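Local coordinates for protein MgGH51 (Meripilus giganteus, PDB 6ZPV) that probably hydrolyses terminal alpha-L-arabinofuranosyl residues from arabinose-containing glycans, as a fungal alpha-L-arabinofuranosidase of glycoside hydrolase family 51, at residues I25-D30 against G100-K105; G357-R362 against I380-A385. One frame throughout, in Å; residues are numbered along the deposited sequence.

Interaction 1 of 2, residues I25-D30 against G100-K105; sequences INHSGD and GFWGIK
The imidazole of H27 meets both F101 and W102. Its first torsion (chi1 -80°) sets CG beside the backbone N and directs the ring at the opposing loop. W102 arrives edge-on over one imidazole face in a T-shaped pair, with ring centroids 5.3 Å apart and planes at 64°. The contact is made by the far rim of the indole: W102 CH2 lies 3.9 Å from H27 NE2, and W102 CZ3 sits above the imidazole near its rim. F101 approaches obliquely, bringing CE1 to 3.9 Å from H27 ND1. The same nitrogen donates to D30 O at 2.7 Å, with the acceptor nearly in the imidazole plane, a bond that helps hold the ring's rotation, though the donor sits above the D30 carbonyl plane. With an alanine in place of H27, the W102 rim and F101 CE1 would probably lose their shared neighbour, and D30 O this donor. Further along, D30 lays its backbone carbon C over one face of the F101 ring, 3.9 Å from CE1, while its OD1 is hydrogen-bonded to T266 OG1. The three rings form an aromatic cluster between two sheet systems. One side is the turn following strand 20-21 of the eight-stranded parallel sheet, consistent with the (beta/alpha)8 barrel of this family; the other is a connection between the two five-stranded sheets of a beta-sandwich.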
loop_
_atom_site.group_PDB
_atom_site.type_symbol
_atom_site.label_atom_id
_atom_site.label_comp_id
_atom_site.label_asym_id
_atom_site.label_seq_id
_atom_site.Cartn_x
_atom_site.Cartn_y
_atom_site.Cartn_z
ATOM N N ILE A 25 0.381 6.714 2.214
ATOM C CA ILE A 25 1.464 7.447 2.880
ATOM C C ILE A 25 2.593 7.487 1.839
ATOM O O ILE A 25 2.750 6.543 1.050
ATOM C CB ILE A 25 1.919 6.742 4.180
ATOM C CG1 ILE A 25 2.984 7.540 4.956
ATOM C CG2 ILE A 25 2.358 5.317 3.938
ATOM C CD1 ILE A 25 3.355 6.930 6.287
ATOM N N ASN A 26 3.384 8.543 1.814
ATOM C CA ASN A 26 4.455 8.643 0.830
ATOM C C ASN A 26 3.921 8.517 -0.609
ATOM O O ASN A 26 4.601 8.022 -1.517
ATOM C CB ASN A 26 5.556 7.599 1.022
ATOM C CG ASN A 26 6.070 7.432 2.420
ATOM O OD1 ASN A 26 6.356 8.422 3.103
ATOM N ND2 ASN A 26 6.248 6.164 2.833
ATOM N N HIS A 27 2.675 8.972 -0.838
ATOM C CA HIS A 27 2.046 8.818 -2.160
ATOM C C HIS A 27 2.108 7.347 -2.628
ATOM O O HIS A 27 2.286 7.052 -3.792
ATOM C CB HIS A 27 2.655 9.784 -3.170
ATOM C CG HIS A 27 2.097 11.157 -3.029
ATOM N ND1 HIS A 27 0.854 11.503 -3.492
ATOM C CD2 HIS A 27 2.555 12.228 -2.356
ATOM C CE1 HIS A 27 0.599 12.746 -3.161
ATOM N NE2 HIS A 27 1.645 13.206 -2.482
ATOM N N SER A 28 1.789 6.467 -1.699
ATOM C CA SER A 28 1.622 5.018 -1.970
ATOM C C SER A 28 0.320 4.696 -2.684
ATOM O O SER A 28 0.252 3.623 -3.331
ATOM C CB SER A 28 1.675 4.225 -0.708
ATOM O OG SER A 28 0.608 4.625 0.132
ATOM N N GLY A 29 -0.696 5.533 -2.550
ATOM C CA GLY A 29 -1.990 5.319 -3.232
ATOM C C GLY A 29 -2.042 6.243 -4.427
ATOM O O GLY A 29 -1.619 5.884 -5.531
ATOM N N ASP A 30 -2.509 7.469 -4.195
ATOM C CA ASP A 30 -2.374 8.522 -5.195
ATOM C C ASP A 30 -0.906 8.791 -5.500
ATOM O O ASP A 30 -0.173 9.181 -4.548
ATOM C CB ASP A 30 -3.062 9.781 -4.713
ATOM C CG ASP A 30 -4.560 9.696 -4.699
ATOM O OD1 ASP A 30 -5.193 9.235 -5.626
ATOM O OD2 ASP A 30 -5.137 10.033 -3.692
ATOM N N GLY A 100 2.252 15.662 -13.435
ATOM C CA GLY A 100 2.170 14.331 -12.842
ATOM C C GLY A 100 2.602 14.373 -11.386
ATOM O O GLY A 100 2.666 15.434 -10.734
ATOM N N PHE A 101 2.880 13.158 -10.860
ATOM C CA PHE A 101 3.489 12.993 -9.526
ATOM C C PHE A 101 4.994 12.977 -9.740
ATOM O O PHE A 101 5.642 11.918 -9.892
ATOM C CB PHE A 101 2.958 11.709 -8.885
ATOM C CG PHE A 101 1.470 11.766 -8.592
ATOM C CD1 PHE A 101 1.015 12.281 -7.398
ATOM C CD2 PHE A 101 0.564 11.286 -9.510
ATOM C CE1 PHE A 101 -0.341 12.305 -7.111
ATOM C CE2 PHE A 101 -0.796 11.314 -9.246
ATOM C CZ PHE A 101 -1.240 11.814 -8.036
ATOM N N TRP A 102 5.548 14.184 -9.915
ATOM C CA TRP A 102 7.006 14.325 -10.137
ATOM C C TRP A 102 7.455 13.576 -11.418
ATOM O O TRP A 102 8.535 12.994 -11.479
ATOM C CB TRP A 102 7.820 13.935 -8.882
ATOM C CG TRP A 102 7.392 14.770 -7.732
ATOM C CD1 TRP A 102 7.819 15.997 -7.403
ATOM C CD2 TRP A 102 6.320 14.468 -6.825
ATOM N NE1 TRP A 102 7.108 16.495 -6.339
ATOM C CE2 TRP A 102 6.172 15.575 -5.992
ATOM C CE3 TRP A 102 5.492 13.354 -6.603
ATOM C CZ2 TRP A 102 5.141 15.664 -5.050
ATOM C CZ3 TRP A 102 4.493 13.423 -5.673
ATOM C CH2 TRP A 102 4.307 14.585 -4.918
ATOM N N GLY A 103 6.625 13.681 -12.472
ATOM C CA GLY A 103 6.934 13.090 -13.765
ATOM C C GLY A 103 5.855 12.206 -14.284
ATOM O O GLY A 103 4.889 11.838 -13.536
ATOM N N ILE A 104 5.988 11.764 -15.528
ATOM C CA ILE A 104 5.098 10.818 -16.199
ATOM C C ILE A 104 5.963 9.962 -17.078
ATOM O O ILE A 104 6.650 10.505 -17.942
ATOM C CB ILE A 104 3.954 11.482 -16.985
ATOM C CG1 ILE A 104 3.140 12.458 -16.146
ATOM C CG2 ILE A 104 3.128 10.417 -17.677
ATOM C CD1 ILE A 104 2.025 13.190 -16.899
ATOM N N LYS A 105 5.882 8.666 -16.926
ATOM C CA LYS A 105 6.569 7.731 -17.814
ATOM C C LYS A 105 5.814 7.614 -19.129
ATOM O O LYS A 105 4.611 7.268 -19.112
ATOM C CB LYS A 105 6.725 6.366 -17.170
ATOM C CG LYS A 105 7.298 5.307 -18.058
ATOM C CD LYS A 105 7.584 4.015 -17.284
ATOM C CE LYS A 105 7.818 2.815 -18.139
ATOM N NZ LYS A 105 8.178 1.655 -17.276
#

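Interaction 2 of 2, residues G357-R362 against I380-A385; sequences GSYPYR and IATTNA
Y359 reaches from the first turn of helix 359-373 to the segment leaving strand 378-381, across the beta-alpha-beta unit that starts with strand 345-348 and forms part of the eight-stranded parallel sheet, consistent with a (beta/alpha)8 barrel. Its CG stands anti to the backbone N (chi1 -165°), which lets the phenol oxygen reach the backbone at A381 and T382. There the ring meets three successive residues in different ways. A381 CB lies at the ring edge near its plane, 4.1 Å from Y359 OH. The T382 side chain crosses the phenol at about a right angle, and T382 N donates to Y359 OH at 3.1 Å with a bent N-H...O angle of 139°. The hydroxyl is also hydrogen-bonded to V348 O on the preceding strand, so this oxygen joins the helix start to strand 345-348 and to the chain leaving strand 378-381. T383 comes in obliquely along the CD2/CE2 side: its methyl CG2 comes to 3.4 Å from Y359 CD2 and also touches CB and CG, while T383 OG1 lies 3.5 Å from both CD2 and CE2. A polar network lies alongside. D352 is hydrogen-bonded to T382 OG1 and forms a salt bridge with R362, linking the two segments through a third residue. The R362 guanidinium carbon CZ lies at the edge of the Y359 ring, in its plane, and R362 NE donates to S358 OG at 2.8 Å, close to the guanidinium plane.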
loop_
_atom_site.group_PDB
_atom_site.type_symbol
_atom_site.label_atom_id
_atom_site.label_comp_id
_atom_site.label_asym_id
_atom_site.label_seq_id
_atom_site.Cartn_x
_atom_site.Cartn_y
_atom_site.Cartn_z
ATOM N N GLY A 357 -8.745 5.460 27.142
ATOM C CA GLY A 357 -9.834 5.834 28.058
ATOM C C GLY A 357 -11.194 5.605 27.479
ATOM O O GLY A 357 -12.100 5.213 28.245
ATOM N N SER A 358 -11.371 5.764 26.189
ATOM C CA SER A 358 -12.671 5.532 25.515
ATOM C C SER A 358 -12.746 4.202 24.783
ATOM O O SER A 358 -13.855 3.779 24.456
ATOM C CB SER A 358 -12.953 6.675 24.572
ATOM O OG SER A 358 -11.998 6.653 23.526
ATOM N N TYR A 359 -11.616 3.599 24.455
ATOM C CA TYR A 359 -11.707 2.375 23.638
ATOM C C TYR A 359 -12.569 1.316 24.300
ATOM O O TYR A 359 -13.265 0.593 23.571
ATOM C CB TYR A 359 -10.342 1.798 23.261
ATOM C CG TYR A 359 -10.382 0.769 22.149
ATOM C CD1 TYR A 359 -10.758 1.119 20.851
ATOM C CD2 TYR A 359 -9.943 -0.534 22.323
ATOM C CE1 TYR A 359 -10.685 0.253 19.783
ATOM C CE2 TYR A 359 -9.831 -1.414 21.254
ATOM C CZ TYR A 359 -10.148 -1.002 19.975
ATOM O OH TYR A 359 -9.931 -1.877 18.920
ATOM N N PRO A 360 -12.591 1.115 25.644
ATOM C CA PRO A 360 -13.454 0.056 26.156
ATOM C C PRO A 360 -14.918 0.157 25.700
ATOM O O PRO A 360 -15.491 -0.831 25.260
ATOM C CB PRO A 360 -13.234 0.108 27.634
ATOM C CG PRO A 360 -11.807 0.613 27.790
ATOM C CD PRO A 360 -11.682 1.647 26.687
ATOM N N TYR A 361 -15.521 1.337 25.749
ATOM C CA TYR A 361 -16.916 1.458 25.309
ATOM C C TYR A 361 -17.011 1.450 23.789
ATOM O O TYR A 361 -18.006 1.001 23.237
ATOM C CB TYR A 361 -17.684 2.627 25.966
ATOM C CG TYR A 361 -17.332 4.038 25.529
ATOM C CD1 TYR A 361 -17.678 4.503 24.273
ATOM C CD2 TYR A 361 -16.705 4.931 26.371
ATOM C CE1 TYR A 361 -17.388 5.818 23.885
ATOM C CE2 TYR A 361 -16.402 6.223 26.007
ATOM C CZ TYR A 361 -16.785 6.684 24.773
ATOM O OH TYR A 361 -16.456 7.992 24.426
ATOM N N ARG A 362 -16.015 2.024 23.103
ATOM C CA ARG A 362 -16.042 2.019 21.640
ATOM C C ARG A 362 -15.926 0.566 21.097
ATOM O O ARG A 362 -16.762 0.141 20.267
ATOM C CB ARG A 362 -14.989 2.945 21.043
ATOM C CG ARG A 362 -15.210 4.397 21.437
ATOM C CD ARG A 362 -14.217 5.379 20.815
ATOM N NE ARG A 362 -12.829 5.195 21.250
ATOM C CZ ARG A 362 -11.793 4.746 20.553
ATOM N NH1 ARG A 362 -11.931 4.264 19.322
ATOM N NH2 ARG A 362 -10.591 4.798 21.074
ATOM N N ILE A 380 -10.390 -7.641 15.526
ATOM C CA ILE A 380 -9.033 -7.409 16.080
ATOM C C ILE A 380 -9.023 -6.088 16.850
ATOM O O ILE A 380 -9.372 -5.028 16.285
ATOM C CB ILE A 380 -8.000 -7.383 14.942
ATOM C CG1 ILE A 380 -8.050 -8.609 14.043
ATOM C CG2 ILE A 380 -6.642 -7.154 15.513
ATOM C CD1 ILE A 380 -7.383 -8.460 12.727
ATOM N N ALA A 381 -8.579 -6.141 18.109
ATOM C CA ALA A 381 -8.448 -4.982 18.988
ATOM C C ALA A 381 -7.088 -4.297 18.760
ATOM O O ALA A 381 -6.087 -4.971 18.449
ATOM C CB ALA A 381 -8.631 -5.417 20.416
ATOM N N THR A 382 -7.057 -2.984 19.041
ATOM C CA THR A 382 -5.877 -2.200 18.724
ATOM C C THR A 382 -5.234 -1.527 19.926
ATOM O O THR A 382 -4.187 -0.868 19.780
ATOM C CB THR A 382 -6.241 -1.109 17.697
ATOM O OG1 THR A 382 -7.024 -0.156 18.406
ATOM C CG2 THR A 382 -6.923 -1.654 16.469
ATOM N N THR A 383 -5.831 -1.632 21.118
ATOM C CA THR A 383 -5.166 -1.217 22.330
ATOM C C THR A 383 -3.980 -2.176 22.632
ATOM O O THR A 383 -3.880 -3.255 22.030
ATOM C CB THR A 383 -6.165 -1.165 23.494
ATOM O OG1 THR A 383 -7.121 -2.233 23.371
ATOM C CG2 THR A 383 -6.876 0.172 23.539
ATOM N N ASN A 384 -3.162 -1.774 23.601
ATOM C CA ASN A 384 -2.105 -2.689 24.068
ATOM C C ASN A 384 -2.780 -3.927 24.655
ATOM O O ASN A 384 -3.873 -3.830 25.319
ATOM C CB ASN A 384 -1.251 -2.006 25.143
ATOM C CG ASN A 384 -0.496 -0.822 24.607
ATOM O OD1 ASN A 384 -0.066 -0.810 23.454
ATOM N ND2 ASN A 384 -0.291 0.169 25.466
ATOM N N ALA A 385 -2.180 -5.067 24.472
ATOM C CA ALA A 385 -2.858 -6.308 24.847
ATOM C C ALA A 385 -3.213 -6.300 26.318
ATOM O O ALA A 385 -2.342 -6.120 27.166
ATOM C CB ALA A 385 -1.973 -7.470 24.475
#

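Overall arrangement
Both contacts are buried, but in interaction 1, the more central at 13 Å from the centre of the chain against 25 Å, W102 is partly exposed and about 4 Å from a bound N-acetylglucosamine, whereas every touching residue of interaction 2 is buried. Their centres lie 34 Å apart and their nearest atoms about 17 Å. Interaction 1 brings a turn of the parallel sheet against a loop of the beta-sandwich through ring-to-ring contacts, with no hydrogen bond between its segments. Interaction 2 stays within the parallel-sheet unit and joins a helix start to the segment leaving the next strand, combining one direct hydrogen bond with threonine-to-ring packing and a bridging aspartate.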